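Local coordinates for protein oligopeptide ABC transporter OppAIV (Borrelia burgdorferi B31, PDB 4GL8) that probably binds oligopeptides outside the cytoplasmic membrane and hands them to an ABC transporter for uptake, at residues A[298-302]-A[303-307]; A[50-53]-A[54-58]. All coordinates share one frame; numbering follows the deposited sequence.

Contact 1 (A[298-302]-A[303-307]); sequences KPLDN and VKVRK
Arg306 reaches back from the first turn of helix 303-311 to the loop before it, and its NH2 donates to Leu300 O at 3.0 Å along an almost straight path (174°). The acceptor lies almost in the guanidinium plane, while the donor is tilted a little from the carbonyl plane. A bend at chi3 (-57°) folds the chain over Leu300 O, and Val303 CA sits over one guanidinium face. NH1 bonds to Asp489 O and NE weakly to Phe490 O, so three backbone carbonyls fix the rotation of the group.

Main-chain bonding starts the helix: Arg306 N donates to Asn302 O at 3.0 Å, and Val305 N adds a weak bond to the same oxygen. Asn302 is the N-cap, and it also ends a type I turn opened by the cis-proline Pro299. With CG anti to the backbone N (chi1 -169°), its OD1 accepts weakly from Lys304 N at 3.2 Å.

Apolar contact comes from Val305, whose CG2 meets Pro299 CB at 4.1 Å and whose CG1 meets Leu300 CD2 at 4.3 Å. Within the loop, Lys298 NZ forms a salt bridge with Asp301 OD2, which offers its syn lone pair.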
ATOM      1  N   LYS A 298       1.216 -25.143  11.900  1.00 23.95           N
ATOM      2  CA  LYS A 298       1.196 -26.401  11.174  1.00 23.46           C
ATOM      3  C   LYS A 298      -0.173 -26.691  10.578  1.00 23.09           C
ATOM      4  O   LYS A 298      -1.181 -26.401  11.213  1.00 23.70           O
ATOM      5  CB  LYS A 298       1.648 -27.532  12.085  1.00 24.36           C
ATOM      6  CG  LYS A 298       3.096 -27.349  12.503  1.00 24.52           C
ATOM      7  CD  LYS A 298       3.611 -28.525  13.285  1.00 25.37           C
ATOM      8  CE  LYS A 298       5.104 -28.413  13.543  1.00 25.53           C
ATOM      9  NZ  LYS A 298       5.911 -28.758  12.340  1.00 24.77           N
ATOM     10  N   PRO A 299      -0.229 -27.296   9.364  1.00 22.63           N
ATOM     11  CA  PRO A 299       0.845 -27.795   8.520  1.00 22.14           C
ATOM     12  C   PRO A 299       1.281 -26.820   7.398  1.00 21.06           C
ATOM     13  O   PRO A 299       1.752 -27.263   6.342  1.00 20.48           O
ATOM     14  CB  PRO A 299       0.204 -29.035   7.902  1.00 22.77           C
ATOM     15  CG  PRO A 299      -1.211 -28.601   7.655  1.00 22.74           C
ATOM     16  CD  PRO A 299      -1.543 -27.664   8.797  1.00 22.89           C
ATOM     17  N   LEU A 300       1.183 -25.515   7.650  1.00 20.03           N
ATOM     18  CA  LEU A 300       1.546 -24.527   6.648  1.00 19.11           C
ATOM     19  C   LEU A 300       3.071 -24.413   6.483  1.00 18.95           C
ATOM     20  O   LEU A 300       3.552 -23.830   5.512  1.00 18.39           O
ATOM     21  CB  LEU A 300       0.889 -23.176   6.949  1.00 18.69           C
ATOM     22  CG  LEU A 300      -0.640 -23.203   7.090  1.00 18.78           C
ATOM     23  CD1 LEU A 300      -1.197 -21.851   7.504  1.00 18.33           C
ATOM     24  CD2 LEU A 300      -1.261 -23.617   5.763  1.00 18.60           C
ATOM     25  N   ASP A 301       3.817 -25.040   7.394  1.00 19.23           N
ATOM     26  CA  ASP A 301       5.255 -25.184   7.274  1.00 19.33           C
ATOM     27  C   ASP A 301       5.659 -26.250   6.248  1.00 19.35           C
ATOM     28  O   ASP A 301       6.844 -26.449   6.004  1.00 19.47           O
ATOM     29  CB  ASP A 301       5.906 -25.486   8.659  1.00 20.14           C
ATOM     30  CG  ASP A 301       5.296 -26.689   9.367  1.00 20.71           C
ATOM     31  OD1 ASP A 301       4.291 -27.243   8.920  1.00 20.80           O
ATOM     32  OD2 ASP A 301       5.818 -27.087  10.426  1.00 22.03           O
ATOM     33  N   ASN A 302       4.674 -26.939   5.668  1.00 19.05           N
ATOM     34  CA  ASN A 302       4.907 -28.017   4.715  1.00 19.32           C
ATOM     35  C   ASN A 302       4.731 -27.502   3.289  1.00 19.07           C
ATOM     36  O   ASN A 302       3.605 -27.207   2.883  1.00 18.71           O
ATOM     37  CB  ASN A 302       3.921 -29.165   4.985  1.00 19.55           C
ATOM     38  CG  ASN A 302       4.255 -30.425   4.226  1.00 19.90           C
ATOM     39  OD1 ASN A 302       4.795 -30.402   3.117  1.00 19.85           O
ATOM     40  ND2 ASN A 302       3.927 -31.531   4.819  1.00 20.45           N
ATOM     41  N   VAL A 303       5.832 -27.426   2.536  1.00 19.43           N
ATOM     42  CA  VAL A 303       5.812 -26.811   1.183  1.00 19.70           C
ATOM     43  C   VAL A 303       4.738 -27.440   0.293  1.00 20.23           C
ATOM     44  O   VAL A 303       4.011 -26.730  -0.379  1.00 19.47           O
ATOM     45  CB  VAL A 303       7.215 -26.777   0.529  1.00 20.27           C
ATOM     46  CG1 VAL A 303       7.756 -28.177   0.234  1.00 21.24           C
ATOM     47  CG2 VAL A 303       7.222 -25.953  -0.743  1.00 20.52           C
ATOM     48  N   LYS A 304       4.607 -28.766   0.381  1.00 21.46           N
ATOM     49  CA  LYS A 304       3.571 -29.523  -0.309  1.00 22.57           C
ATOM     50  C   LYS A 304       2.162 -29.093   0.040  1.00 22.06           C
ATOM     51  O   LYS A 304       1.306 -29.054  -0.839  1.00 21.64           O
ATOM     52  CB  LYS A 304       3.696 -31.030  -0.007  1.00 24.17           C
ATOM     53  CG  LYS A 304       4.944 -31.667  -0.594  1.00 25.79           C
ATOM     54  CD  LYS A 304       4.768 -33.156  -0.748  1.00 27.61           C
ATOM     55  CE  LYS A 304       5.954 -33.748  -1.489  1.00 29.52           C
ATOM     56  NZ  LYS A 304       7.017 -34.040  -0.493  1.00 30.15           N
ATOM     57  N   VAL A 305       1.914 -28.801   1.320  1.00 21.45           N
ATOM     58  CA  VAL A 305       0.615 -28.252   1.721  1.00 20.98           C
ATOM     59  C   VAL A 305       0.415 -26.870   1.065  1.00 20.58           C
ATOM     60  O   VAL A 305      -0.601 -26.609   0.430  1.00 20.52           O
ATOM     61  CB  VAL A 305       0.481 -28.173   3.246  1.00 20.77           C
ATOM     62  CG1 VAL A 305      -0.694 -27.298   3.657  1.00 20.67           C
ATOM     63  CG2 VAL A 305       0.293 -29.566   3.831  1.00 21.54           C
ATOM     64  N   ARG A 306       1.407 -26.006   1.191  1.00 20.43           N
ATOM     65  CA  ARG A 306       1.324 -24.666   0.595  1.00 20.29           C
ATOM     66  C   ARG A 306       1.066 -24.741  -0.917  1.00 20.81           C
ATOM     67  O   ARG A 306       0.235 -24.010  -1.461  1.00 20.79           O
ATOM     68  CB  ARG A 306       2.597 -23.851   0.901  1.00 19.87           C
ATOM     69  CG  ARG A 306       2.823 -23.639   2.380  1.00 19.84           C
ATOM     70  CD  ARG A 306       3.807 -22.541   2.701  1.00 19.75           C
ATOM     71  NE  ARG A 306       5.099 -22.770   2.087  1.00 20.03           N
ATOM     72  CZ  ARG A 306       6.135 -23.374   2.668  1.00 20.35           C
ATOM     73  NH1 ARG A 306       7.266 -23.501   1.999  1.00 20.39           N
ATOM     74  NH2 ARG A 306       6.048 -23.878   3.886  1.00 20.50           N
ATOM     75  N   LYS A 307       1.733 -25.662  -1.583  1.00 21.51           N
ATOM     76  CA  LYS A 307       1.586 -25.837  -3.040  1.00 22.89           C
ATOM     77  C   LYS A 307       0.170 -26.332  -3.417  1.00 22.60           C
ATOM     78  O   LYS A 307      -0.454 -25.817  -4.340  1.00 22.53           O
ATOM     79  CB  LYS A 307       2.634 -26.851  -3.488  1.00 25.09           C
ATOM     80  CG  LYS A 307       3.036 -26.793  -4.925  1.00 27.71           C
ATOM     81  CD  LYS A 307       4.383 -27.491  -5.170  1.00 29.76           C
ATOM     82  CE  LYS A 307       4.474 -27.781  -6.677  1.00 32.51           C
ATOM     83  NZ  LYS A 307       5.735 -28.405  -7.187  1.00 34.28           N
TER

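Contact 2 (A[50-53]-A[54-58]); sequences DTVG and SGIVS
Ser54 N donates to Asp50 O at 3.1 Å, the first of the four i to i+4 bonds that cross the contact in helix 51-57. The packing is tight where main chain meets main chain: Val57 N binds Gly53 O at 2.9 Å and 168°. The Gly55 N bond to Thr51 O is less direct, its donor standing 45° out of the carbonyl plane.

Asp50 is the N-cap. Its OD2 takes Gly53 N at 2.9 Å from above the carboxylate plane and Val52 N through a weak bond, while Trp408 NE1 supplies a third donor; together they hold the buried oxygen and tie this helix start to helix 408-417.

The side chains meet more loosely. Val52 and Ile56, one turn apart, run alongside each other in the same direction. A chi1 of -176° swings Val52 CG1 on to the side of Ile56, 4.2 Å from Ile56 CD1, and Ile56 goes on to pack against Pro40 and Leu43. On the partly exposed flank, Ser54 OG bonds to Gln180 OE1, and Thr51 binds the peptide ligand through its backbone, with a weak OG1 bond to the peptide backbone besides.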
ATOM      1  N   ASP A  50      -0.942   1.371   5.381  1.00 19.08           N
ATOM      2  CA  ASP A  50      -2.201   0.879   4.793  1.00 19.14           C
ATOM      3  C   ASP A  50      -2.758   1.909   3.823  1.00 18.59           C
ATOM      4  O   ASP A  50      -2.474   3.091   3.976  1.00 17.91           O
ATOM      5  CB  ASP A  50      -3.210   0.576   5.896  1.00 19.25           C
ATOM      6  CG  ASP A  50      -3.839   1.811   6.444  1.00 19.42           C
ATOM      7  OD1 ASP A  50      -3.247   2.432   7.348  1.00 19.71           O
ATOM      8  OD2 ASP A  50      -4.931   2.156   5.976  1.00 19.72           O
ATOM      9  N   THR A  51      -3.500   1.460   2.809  1.00 18.48           N
ATOM     10  CA  THR A  51      -3.964   2.366   1.743  1.00 19.37           C
ATOM     11  C   THR A  51      -5.061   3.363   2.154  1.00 19.83           C
ATOM     12  O   THR A  51      -5.240   4.379   1.476  1.00 19.91           O
ATOM     13  CB  THR A  51      -4.508   1.606   0.498  1.00 19.41           C
ATOM     14  OG1 THR A  51      -5.510   0.683   0.916  1.00 20.03           O
ATOM     15  CG2 THR A  51      -3.400   0.838  -0.158  1.00 19.51           C
ATOM     16  N   VAL A  52      -5.783   3.090   3.235  1.00 20.00           N
ATOM     17  CA  VAL A  52      -6.799   4.014   3.684  1.00 21.06           C
ATOM     18  C   VAL A  52      -6.169   5.228   4.363  1.00 20.19           C
ATOM     19  O   VAL A  52      -6.402   6.378   3.971  1.00 20.13           O
ATOM     20  CB  VAL A  52      -7.824   3.342   4.604  1.00 22.08           C
ATOM     21  CG1 VAL A  52      -8.911   4.344   4.953  1.00 22.36           C
ATOM     22  CG2 VAL A  52      -8.427   2.148   3.894  1.00 22.89           C
ATOM     23  N   GLY A  53      -5.349   4.982   5.359  1.00 20.29           N
ATOM     24  CA  GLY A  53      -4.575   6.065   5.940  1.00 20.97           C
ATOM     25  C   GLY A  53      -3.771   6.831   4.890  1.00 21.95           C
ATOM     26  O   GLY A  53      -3.714   8.064   4.921  1.00 21.70           O
ATOM     27  N   SER A  54      -3.156   6.106   3.958  1.00 22.22           N
ATOM     28  CA  SER A  54      -2.320   6.739   2.943  1.00 23.96           C
ATOM     29  C   SER A  54      -3.099   7.683   2.031  1.00 24.09           C
ATOM     30  O   SER A  54      -2.613   8.765   1.705  1.00 25.46           O
ATOM     31  CB  SER A  54      -1.639   5.697   2.061  1.00 24.02           C
ATOM     32  OG  SER A  54      -0.746   6.356   1.206  1.00 26.07           O
ATOM     33  N   GLY A  55      -4.288   7.257   1.616  1.00 23.08           N
ATOM     34  CA  GLY A  55      -5.096   8.029   0.704  1.00 23.62           C
ATOM     35  C   GLY A  55      -5.617   9.312   1.327  1.00 24.31           C
ATOM     36  O   GLY A  55      -5.748  10.341   0.656  1.00 25.74           O
ATOM     37  N   ILE A  56      -5.874   9.259   2.630  1.00 23.30           N
ATOM     38  CA  ILE A  56      -6.297  10.423   3.368  1.00 22.65           C
ATOM     39  C   ILE A  56      -5.103  11.358   3.641  1.00 23.07           C
ATOM     40  O   ILE A  56      -5.159  12.558   3.358  1.00 23.84           O
ATOM     41  CB  ILE A  56      -7.020   9.981   4.658  1.00 22.43           C
ATOM     42  CG1 ILE A  56      -8.352   9.334   4.301  1.00 22.98           C
ATOM     43  CG2 ILE A  56      -7.253  11.157   5.595  1.00 22.80           C
ATOM     44  CD1 ILE A  56      -8.916   8.479   5.394  1.00 23.37           C
ATOM     45  N   VAL A  57      -4.033  10.817   4.198  1.00 22.96           N
ATOM     46  CA  VAL A  57      -2.896  11.627   4.608  1.00 23.98           C
ATOM     47  C   VAL A  57      -2.264  12.353   3.429  1.00 24.16           C
ATOM     48  O   VAL A  57      -1.742  13.445   3.584  1.00 24.84           O
ATOM     49  CB  VAL A  57      -1.825  10.763   5.322  1.00 24.91           C
ATOM     50  CG1 VAL A  57      -0.488  10.755   4.605  1.00 26.24           C
ATOM     51  CG2 VAL A  57      -1.626  11.220   6.721  1.00 26.12           C
ATOM     52  N   SER A  58      -2.304  11.731   2.260  1.00 24.63           N
ATOM     53  CA  SER A  58      -1.773  12.335   1.065  1.00 25.84           C
ATOM     54  C   SER A  58      -2.558  13.606   0.684  1.00 25.50           C
ATOM     55  O   SER A  58      -2.006  14.462  -0.019  1.00 26.36           O
ATOM     56  CB  SER A  58      -1.716  11.308  -0.080  1.00 28.30           C
ATOM     57  OG  SER A  58      -3.048  11.042  -0.570  1.00 33.71           O
TER

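Overall arrangement
From the N terminus the chain passes strand 31-35 and then enters contact 2, which closes the first turns of helix 51-57 at the peptide site, with its centre about 9 Å from the centre of the chain. It joins that helix to helix 408-417, far later in sequence. Contact 1 follows strand 287-293, closing the loop that leads into helix 303-311, with its centre about 27 Å from the centre of the chain; there the neighbours are helix 351-361 and the end of helix 471-489. The two are in series, neither nested nor crossed. The centres of contacts 1 and 2 are 34 Å apart. The nearest atoms of contacts 1 and 2 are about 23 Å apart, so they do not touch.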